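Local coordinates for glycoside hydrolase family 88 protein (Bacteroides vulgatus, PDB 4Q88) that probably hydrolyses glycosidic bonds as a family 88 glycoside hydrolase, though its own substrate is not established, at residues A[206-211]-A[320-325]; A[214-219]-A[238-243]. One frame throughout, in Å; residues are numbered along the deposited sequence.

Contact 1 (A[206-211]-A[320-325])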
ATOM      1  N   ASP A 206      -9.483   7.557 -17.022  1.00 16.16           N
ATOM      2  CA  ASP A 206      -9.928   7.149 -15.690  1.00 17.05           C
ATOM      3  C   ASP A 206      -8.835   6.438 -14.863  1.00 15.65           C
ATOM      4  O   ASP A 206      -8.565   5.244 -15.067  1.00 17.16           O
ATOM      5  CB  ASP A 206     -11.145   6.241 -15.815  1.00 18.74           C
ATOM      6  CG  ASP A 206     -11.900   6.078 -14.497  1.00 21.78           C
ATOM      7  OD1 ASP A 206     -11.582   6.746 -13.467  1.00 19.36           O
ATOM      8  OD2 ASP A 206     -12.865   5.259 -14.548  1.00 24.71           O
ATOM      9  N   PHE A 207      -8.201   7.182 -13.963  1.00 14.72           N
ATOM     10  CA  PHE A 207      -7.142   6.690 -13.096  1.00 13.98           C
ATOM     11  C   PHE A 207      -7.666   6.621 -11.665  1.00 14.80           C
ATOM     12  O   PHE A 207      -8.022   7.664 -11.078  1.00 14.14           O
ATOM     13  CB  PHE A 207      -5.895   7.576 -13.195  1.00 14.99           C
ATOM     14  CG  PHE A 207      -5.260   7.578 -14.558  1.00 15.07           C
ATOM     15  CD1 PHE A 207      -4.578   6.463 -14.998  1.00 15.97           C
ATOM     16  CD2 PHE A 207      -5.287   8.713 -15.352  1.00 16.14           C
ATOM     17  CE1 PHE A 207      -3.967   6.448 -16.225  1.00 17.10           C
ATOM     18  CE2 PHE A 207      -4.697   8.706 -16.582  1.00 17.58           C
ATOM     19  CZ  PHE A 207      -4.037   7.575 -17.036  1.00 17.00           C
ATOM     20  N   TRP A 208      -7.775   5.402 -11.133  1.00 14.62           N
ATOM     21  CA  TRP A 208      -8.305   5.236  -9.788  1.00 15.94           C
ATOM     22  C   TRP A 208      -7.315   5.674  -8.747  1.00 14.87           C
ATOM     23  O   TRP A 208      -6.200   5.129  -8.692  1.00 14.95           O
ATOM     24  CB  TRP A 208      -8.701   3.786  -9.567  1.00 17.13           C
ATOM     25  CG  TRP A 208      -9.338   3.467  -8.275  1.00 18.99           C
ATOM     26  CD1 TRP A 208     -10.291   4.188  -7.631  1.00 21.15           C
ATOM     27  CD2 TRP A 208      -9.147   2.278  -7.507  1.00 19.59           C
ATOM     28  NE1 TRP A 208     -10.673   3.534  -6.462  1.00 21.30           N
ATOM     29  CE2 TRP A 208      -9.978   2.363  -6.380  1.00 22.07           C
ATOM     30  CE3 TRP A 208      -8.299   1.159  -7.644  1.00 20.59           C
ATOM     31  CZ2 TRP A 208     -10.060   1.336  -5.418  1.00 22.78           C
ATOM     32  CZ3 TRP A 208      -8.339   0.159  -6.633  1.00 24.12           C
ATOM     33  CH2 TRP A 208      -9.198   0.280  -5.536  1.00 23.38           C
ATOM     34  N   SER A 209      -7.736   6.547  -7.832  1.00 15.30           N
ATOM     35  CA  SER A 209      -6.856   7.082  -6.780  1.00 15.81           C
ATOM     36  C   SER A 209      -6.268   6.037  -5.862  1.00 14.89           C
ATOM     37  O   SER A 209      -5.021   5.987  -5.719  1.00 16.14           O
ATOM     38  CB  SER A 209      -7.610   8.107  -5.882  1.00 16.39           C
ATOM     39  OG  SER A 209      -6.779   8.624  -4.846  1.00 18.59           O
ATOM     40  N   ARG A 210      -7.076   5.197  -5.218  1.00 15.54           N
ATOM     41  CA  ARG A 210      -6.474   4.217  -4.279  1.00 15.30           C
ATOM     42  C   ARG A 210      -5.526   3.300  -5.081  1.00 14.54           C
ATOM     43  O   ARG A 210      -4.446   2.946  -4.590  1.00 14.88           O
ATOM     44  CB  ARG A 210      -7.552   3.423  -3.517  1.00 16.50           C
ATOM     45  CG  ARG A 210      -6.943   2.267  -2.842  1.00 17.45           C
ATOM     46  CD  ARG A 210      -7.756   1.741  -1.682  1.00 18.53           C
ATOM     47  NE  ARG A 210      -8.978   1.046  -2.047  1.00 18.97           N
ATOM     48  CZ  ARG A 210     -10.194   1.364  -1.604  1.00 19.22           C
ATOM     49  NH1 ARG A 210     -11.242   0.585  -1.937  1.00 20.65           N
ATOM     50  NH2 ARG A 210     -10.391   2.422  -0.845  1.00 19.51           N
ATOM     51  N   GLY A 211      -5.855   2.976  -6.329  1.00 14.43           N
ATOM     52  CA  GLY A 211      -4.981   2.133  -7.193  1.00 13.12           C
ATOM     53  C   GLY A 211      -3.582   2.749  -7.351  1.00 14.27           C
ATOM     54  O   GLY A 211      -2.535   2.096  -7.153  1.00 16.67           O
ATOM     55  N   TYR A 320     -14.114   8.757   5.493  1.00 19.64           N
ATOM     56  CA  TYR A 320     -14.035   8.997   4.054  1.00 20.01           C
ATOM     57  C   TYR A 320     -13.180   7.969   3.307  1.00 19.55           C
ATOM     58  O   TYR A 320     -12.647   8.276   2.257  1.00 19.83           O
ATOM     59  CB  TYR A 320     -13.551  10.414   3.703  1.00 20.43           C
ATOM     60  CG  TYR A 320     -14.386  11.547   4.237  1.00 21.03           C
ATOM     61  CD1 TYR A 320     -15.475  12.032   3.526  1.00 22.60           C
ATOM     62  CD2 TYR A 320     -14.116  12.119   5.477  1.00 24.74           C
ATOM     63  CE1 TYR A 320     -16.246  13.091   4.019  1.00 25.75           C
ATOM     64  CE2 TYR A 320     -14.873  13.174   5.978  1.00 25.72           C
ATOM     65  CZ  TYR A 320     -15.936  13.661   5.247  1.00 27.29           C
ATOM     66  OH  TYR A 320     -16.664  14.726   5.791  1.00 29.90           O
ATOM     67  N   ILE A 321     -13.160   6.738   3.798  1.00 20.03           N
ATOM     68  CA  ILE A 321     -12.467   5.650   3.091  1.00 20.00           C
ATOM     69  C   ILE A 321     -13.404   4.985   2.097  1.00 20.01           C
ATOM     70  O   ILE A 321     -14.445   4.385   2.462  1.00 21.79           O
ATOM     71  CB  ILE A 321     -11.847   4.644   4.076  1.00 19.62           C
ATOM     72  CG1 ILE A 321     -10.790   5.344   4.932  1.00 21.29           C
ATOM     73  CG2 ILE A 321     -11.222   3.452   3.286  1.00 19.18           C
ATOM     74  CD1 ILE A 321     -10.441   4.607   6.199  1.00 24.04           C
ATOM     75  N   GLN A 322     -13.043   5.033   0.809  1.00 18.93           N
ATOM     76  CA  GLN A 322     -13.864   4.421  -0.252  1.00 19.50           C
ATOM     77  C   GLN A 322     -13.977   2.916   0.081  1.00 20.35           C
ATOM     78  O   GLN A 322     -12.974   2.268   0.359  1.00 18.93           O
ATOM     79  CB  GLN A 322     -13.190   4.549  -1.614  1.00 19.78           C
ATOM     80  CG  GLN A 322     -13.964   3.842  -2.727  1.00 21.24           C
ATOM     81  CD  GLN A 322     -13.342   4.027  -4.100  1.00 23.30           C
ATOM     82  OE1 GLN A 322     -12.213   4.477  -4.248  1.00 21.97           O
ATOM     83  NE2 GLN A 322     -14.099   3.695  -5.122  1.00 24.15           N
ATOM     84  N   PRO A 323     -15.170   2.354   0.015  1.00 20.58           N
ATOM     85  CA  PRO A 323     -15.343   0.925   0.372  1.00 22.44           C
ATOM     86  C   PRO A 323     -14.779  -0.001  -0.706  1.00 21.97           C
ATOM     87  O   PRO A 323     -14.402   0.452  -1.798  1.00 20.41           O
ATOM     88  CB  PRO A 323     -16.859   0.752   0.441  1.00 24.06           C
ATOM     89  CG  PRO A 323     -17.420   1.943  -0.206  1.00 26.91           C
ATOM     90  CD  PRO A 323     -16.457   3.063  -0.004  1.00 23.28           C
ATOM     91  N   VAL A 324     -14.739  -1.285  -0.388  1.00 22.85           N
ATOM     92  CA  VAL A 324     -14.228  -2.291  -1.285  1.00 24.94           C
ATOM     93  C   VAL A 324     -15.364  -2.860  -2.160  1.00 28.82           C
ATOM     94  O   VAL A 324     -16.386  -3.262  -1.652  1.00 31.58           O
ATOM     95  CB  VAL A 324     -13.625  -3.461  -0.490  1.00 26.89           C
ATOM     96  CG1 VAL A 324     -13.060  -4.514  -1.426  1.00 27.19           C
ATOM     97  CG2 VAL A 324     -12.534  -2.931   0.434  1.00 27.57           C
ATOM     98  N   GLY A 325     -15.111  -2.932  -3.444  1.00 32.04           N
ATOM     99  CA  GLY A 325     -15.896  -3.783  -4.337  1.00 40.71           C
ATOM    100  C   GLY A 325     -17.308  -3.279  -4.559  1.00 41.35           C
ATOM    101  O   GLY A 325     -18.239  -4.073  -4.695  1.00 47.10           O
TER
HETATM  102  O   HOH W   1      -9.803   6.008  -4.112  1.00 20.18           O

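Contact 2 (A[214-219]-A[238-243])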
ATOM      1  N   TRP A 214      -1.696   2.769  -4.065  1.00 16.16           N
ATOM      2  CA  TRP A 214      -1.006   1.500  -3.807  1.00 17.63           C
ATOM      3  C   TRP A 214       0.345   1.476  -4.555  1.00 17.94           C
ATOM      4  O   TRP A 214       1.408   1.158  -3.975  1.00 17.80           O
ATOM      5  CB  TRP A 214      -1.855   0.304  -4.262  1.00 17.57           C
ATOM      6  CG  TRP A 214      -3.083  -0.014  -3.471  1.00 18.55           C
ATOM      7  CD1 TRP A 214      -4.322  -0.266  -3.996  1.00 18.51           C
ATOM      8  CD2 TRP A 214      -3.223  -0.183  -2.044  1.00 16.54           C
ATOM      9  NE1 TRP A 214      -5.177  -0.594  -3.010  1.00 18.17           N
ATOM     10  CE2 TRP A 214      -4.556  -0.491  -1.801  1.00 18.65           C
ATOM     11  CE3 TRP A 214      -2.366  -0.066  -0.957  1.00 18.02           C
ATOM     12  CZ2 TRP A 214      -5.045  -0.708  -0.532  1.00 18.10           C
ATOM     13  CZ3 TRP A 214      -2.879  -0.266   0.315  1.00 19.03           C
ATOM     14  CH2 TRP A 214      -4.190  -0.600   0.503  1.00 18.63           C
ATOM     15  N   ALA A 215       0.335   1.862  -5.837  1.00 15.80           N
ATOM     16  CA  ALA A 215       1.523   1.797  -6.645  1.00 16.44           C
ATOM     17  C   ALA A 215       2.622   2.734  -6.138  1.00 15.51           C
ATOM     18  O   ALA A 215       3.794   2.326  -5.994  1.00 16.32           O
ATOM     19  CB  ALA A 215       1.208   2.113  -8.129  1.00 15.99           C
ATOM     20  N   PHE A 216       2.246   3.977  -5.840  1.00 15.07           N
ATOM     21  CA  PHE A 216       3.203   4.999  -5.399  1.00 15.46           C
ATOM     22  C   PHE A 216       3.809   4.628  -4.027  1.00 16.08           C
ATOM     23  O   PHE A 216       5.054   4.712  -3.865  1.00 16.33           O
ATOM     24  CB  PHE A 216       2.491   6.337  -5.321  1.00 15.52           C
ATOM     25  CG  PHE A 216       3.366   7.519  -5.097  1.00 15.23           C
ATOM     26  CD1 PHE A 216       4.353   7.871  -5.975  1.00 15.66           C
ATOM     27  CD2 PHE A 216       3.062   8.411  -4.055  1.00 16.18           C
ATOM     28  CE1 PHE A 216       5.136   8.990  -5.768  1.00 15.72           C
ATOM     29  CE2 PHE A 216       3.806   9.562  -3.887  1.00 17.21           C
ATOM     30  CZ  PHE A 216       4.831   9.874  -4.740  1.00 17.08           C
ATOM     31  N   ALA A 217       2.978   4.237  -3.075  1.00 14.63           N
ATOM     32  CA  ALA A 217       3.513   3.755  -1.754  1.00 17.35           C
ATOM     33  C   ALA A 217       4.372   2.481  -1.920  1.00 16.73           C
ATOM     34  O   ALA A 217       5.358   2.326  -1.218  1.00 16.58           O
ATOM     35  CB  ALA A 217       2.394   3.471  -0.797  1.00 18.85           C
ATOM     36  N   ALA A 218       3.963   1.607  -2.831  1.00 16.44           N
ATOM     37  CA  ALA A 218       4.766   0.432  -3.162  1.00 17.59           C
ATOM     38  C   ALA A 218       6.159   0.768  -3.591  1.00 16.47           C
ATOM     39  O   ALA A 218       7.149   0.122  -3.138  1.00 16.68           O
ATOM     40  CB  ALA A 218       4.058  -0.455  -4.178  1.00 17.27           C
ATOM     41  N   PHE A 219       6.312   1.719  -4.507  1.00 15.91           N
ATOM     42  CA  PHE A 219       7.651   2.060  -4.968  1.00 17.14           C
ATOM     43  C   PHE A 219       8.473   2.641  -3.854  1.00 17.35           C
ATOM     44  O   PHE A 219       9.682   2.366  -3.751  1.00 17.49           O
ATOM     45  CB  PHE A 219       7.601   3.041  -6.152  1.00 16.18           C
ATOM     46  CG  PHE A 219       7.338   2.360  -7.452  1.00 16.58           C
ATOM     47  CD1 PHE A 219       8.310   1.584  -8.023  1.00 19.38           C
ATOM     48  CD2 PHE A 219       6.126   2.441  -8.083  1.00 15.49           C
ATOM     49  CE1 PHE A 219       8.113   0.942  -9.232  1.00 19.57           C
ATOM     50  CE2 PHE A 219       5.880   1.743  -9.253  1.00 17.71           C
ATOM     51  CZ  PHE A 219       6.889   0.987  -9.840  1.00 18.54           C
ATOM     52  N   THR A 238      13.111   6.540 -11.184  1.00 18.30           N
ATOM     53  CA  THR A 238      12.547   7.336 -12.242  1.00 17.83           C
ATOM     54  C   THR A 238      11.021   7.203 -12.263  1.00 16.93           C
ATOM     55  O   THR A 238      10.342   8.224 -12.380  1.00 16.62           O
ATOM     56  CB  THR A 238      13.094   6.910 -13.601  1.00 19.11           C
ATOM     57  OG1 THR A 238      14.467   7.283 -13.664  1.00 20.24           O
ATOM     58  CG2 THR A 238      12.361   7.597 -14.697  1.00 19.91           C
ATOM     59  N   ARG A 239      10.529   5.995 -12.042  1.00 16.19           N
ATOM     60  CA  ARG A 239       9.087   5.791 -12.014  1.00 16.23           C
ATOM     61  C   ARG A 239       8.495   6.540 -10.819  1.00 15.70           C
ATOM     62  O   ARG A 239       7.465   7.227 -10.965  1.00 16.30           O
ATOM     63  CB  ARG A 239       8.724   4.319 -12.009  1.00 16.96           C
ATOM     64  CG  ARG A 239       7.237   4.032 -11.908  1.00 17.19           C
ATOM     65  CD  ARG A 239       6.432   4.560 -13.066  1.00 16.79           C
ATOM     66  NE  ARG A 239       7.055   4.279 -14.354  1.00 17.70           N
ATOM     67  CZ  ARG A 239       7.048   3.107 -14.976  1.00 18.75           C
ATOM     68  NH1 ARG A 239       6.353   2.093 -14.505  1.00 19.84           N
ATOM     69  NH2 ARG A 239       7.659   2.988 -16.144  1.00 21.61           N
ATOM     70  N   PHE A 240       9.113   6.398  -9.649  1.00 16.83           N
ATOM     71  CA  PHE A 240       8.635   7.105  -8.455  1.00 16.38           C
ATOM     72  C   PHE A 240       8.602   8.624  -8.631  1.00 16.93           C
ATOM     73  O   PHE A 240       7.627   9.288  -8.262  1.00 18.02           O
ATOM     74  CB  PHE A 240       9.527   6.706  -7.279  1.00 18.21           C
ATOM     75  CG  PHE A 240       9.163   7.360  -5.995  1.00 18.78           C
ATOM     76  CD1 PHE A 240       8.048   6.943  -5.271  1.00 19.39           C
ATOM     77  CD2 PHE A 240      10.000   8.299  -5.446  1.00 20.81           C
ATOM     78  CE1 PHE A 240       7.737   7.498  -4.031  1.00 19.94           C
ATOM     79  CE2 PHE A 240       9.678   8.879  -4.209  1.00 21.74           C
ATOM     80  CZ  PHE A 240       8.546   8.480  -3.518  1.00 20.99           C
ATOM     81  N   GLN A 241       9.678   9.188  -9.162  1.00 17.32           N
ATOM     82  CA  GLN A 241       9.748  10.623  -9.363  1.00 19.04           C
ATOM     83  C   GLN A 241       8.724  11.125 -10.384  1.00 17.46           C
ATOM     84  O   GLN A 241       8.139  12.204 -10.206  1.00 17.56           O
ATOM     85  CB  GLN A 241      11.147  11.034  -9.768  1.00 19.97           C
ATOM     86  CG  GLN A 241      12.128  10.867  -8.618  1.00 20.40           C
ATOM     87  CD  GLN A 241      13.568  11.071  -9.069  1.00 22.24           C
ATOM     88  OE1 GLN A 241      13.939  10.780 -10.259  1.00 22.38           O
ATOM     89  NE2 GLN A 241      14.412  11.497  -8.133  1.00 22.87           N
ATOM     90  N   THR A 242       8.539  10.366 -11.462  1.00 17.96           N
ATOM     91  CA  THR A 242       7.521  10.744 -12.467  1.00 17.31           C
ATOM     92  C   THR A 242       6.121  10.664 -11.935  1.00 17.25           C
ATOM     93  O   THR A 242       5.293  11.552 -12.185  1.00 18.11           O
ATOM     94  CB  THR A 242       7.654   9.821 -13.658  1.00 18.28           C
ATOM     95  OG1 THR A 242       8.981   9.909 -14.193  1.00 20.44           O
ATOM     96  CG2 THR A 242       6.656  10.174 -14.727  1.00 19.28           C
HETATM   97  N   MSE A 243       5.804   9.598 -11.179  1.00 16.49           N
HETATM   98  CA  MSE A 243       4.501   9.518 -10.569  1.00 15.59           C
HETATM   99  C   MSE A 243       4.282  10.638  -9.593  1.00 16.53           C
HETATM  100  O   MSE A 243       3.200  11.211  -9.512  1.00 16.09           O
HETATM  101  CB  MSE A 243       4.285   8.189  -9.796  1.00 15.50           C
HETATM  102  CG  MSE A 243       4.321   6.964 -10.683  1.00 15.31           C
HETATM  103 SE   MSE A 243       3.725   5.422  -9.609  0.70 19.26          SE
HETATM  104  CE  MSE A 243       1.827   5.916  -9.379  1.00 17.96           C
TER

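Contact 1 (A[206-211]-A[320-325])
Trp-208 and Gln-322 meet through one nearly straight hydrogen bond. Trp-208 NE1 donates to Gln-322 OE1 at 2.9 Å, with an N-H...O angle of 165°. The oxygen lies at the indole edge, close to the ring plane, while the amide stands almost upright to the indole, the planes 81° apart. Gln-322 holds its CG anti to the backbone N (chi1 176°) and then runs extended, which carries the amide across to the indole. A water also donates to Gln-322 OE1 at 2.9 Å and links it weakly to Arg-210 N.

The second grip is the guanidinium of Arg-210 on two backbone carbonyls. Arg-210 NH2 donates to Gln-322 O at 2.9 Å, and Arg-210 NH1 donates to Pro-323 O at 3.2 Å, from above the plane of that carbonyl. Both oxygens lie near the guanidinium plane. NH1 also makes a weak bond to Gln-322 O.

Further out, Ser-273 OG bonds to Arg-210 NH2. Glu-271 accepts from Gln-322 N, and Arg-189 makes a cation-pi contact with Trp-208. Trp-208 is the N-cap of helix 209-225. A loop is thus tied to a helix start, consistent with the (alpha/alpha)6 barrel of family 88, in which loops join the helices.

Contact 2 (A[214-219]-A[238-243])
Phe-216 and Phe-240 pair across two successive helices, 209-225 and 233-249. The helices form an alpha-helical hairpin, consistent with the all-helical barrel of family 88. The short segments come within 9.8 Å at their axes, and their directions differ by 136°.

The contact between them is apolar. The rings of Phe-216 and Phe-240 are nearly parallel, 15° apart, but displaced in plane, with centroids 4.8 Å apart, so overlap is slight. CE1 of Phe-216 and CE1 of Phe-240 approach to 3.5 Å. Phe-216 has CG anti to its N (chi1 -171°), which swings the ring over to helix 233-249. Phe-282 meets the same ring edge-to-face. With an alanine here, a gap would probably open beside Phe-240 CE1, and Met-243 CB would lose its aromatic neighbour.

Met-243, present as selenomethionine, reaches back to helix 209-225. Its CE packs on Ala-215 CB at 4.1 Å. Its SE lies oblique to the Phe-219 ring, 4.1 Å from CD2, a Met-aromatic contact.

Arg-239 adds a CH-pi contact. Its CG sits over one face of the Phe-219 ring, 4.0 Å from the centroid, while its guanidinium forms a salt bridge with Asp-176.

Within helix 233-249, Thr-242 OG1 donates to Thr-238 O at 2.8 Å, from the opposite face of that carbonyl to Thr-242 N.

How the contacts relate
Both contacts use helix 209-225. Contact 1 takes its first turn, and contact 2 takes the turns that follow. Their centres lie about 17 Å apart, and segments 206-211 and 214-219 nearly adjoin in sequence, yet the contacts do not otherwise touch. Along the chain, contact 2 is nested inside the long loop that contact 1 closes. The two differ in character. Contact 1 is polar and only partly buried, and joins the helix start to a loop more than 100 residues later in the chain. Contact 2 is apolar and buried, and joins the helix to its successor. Helix 272-287 borders both, through Phe-278 among others.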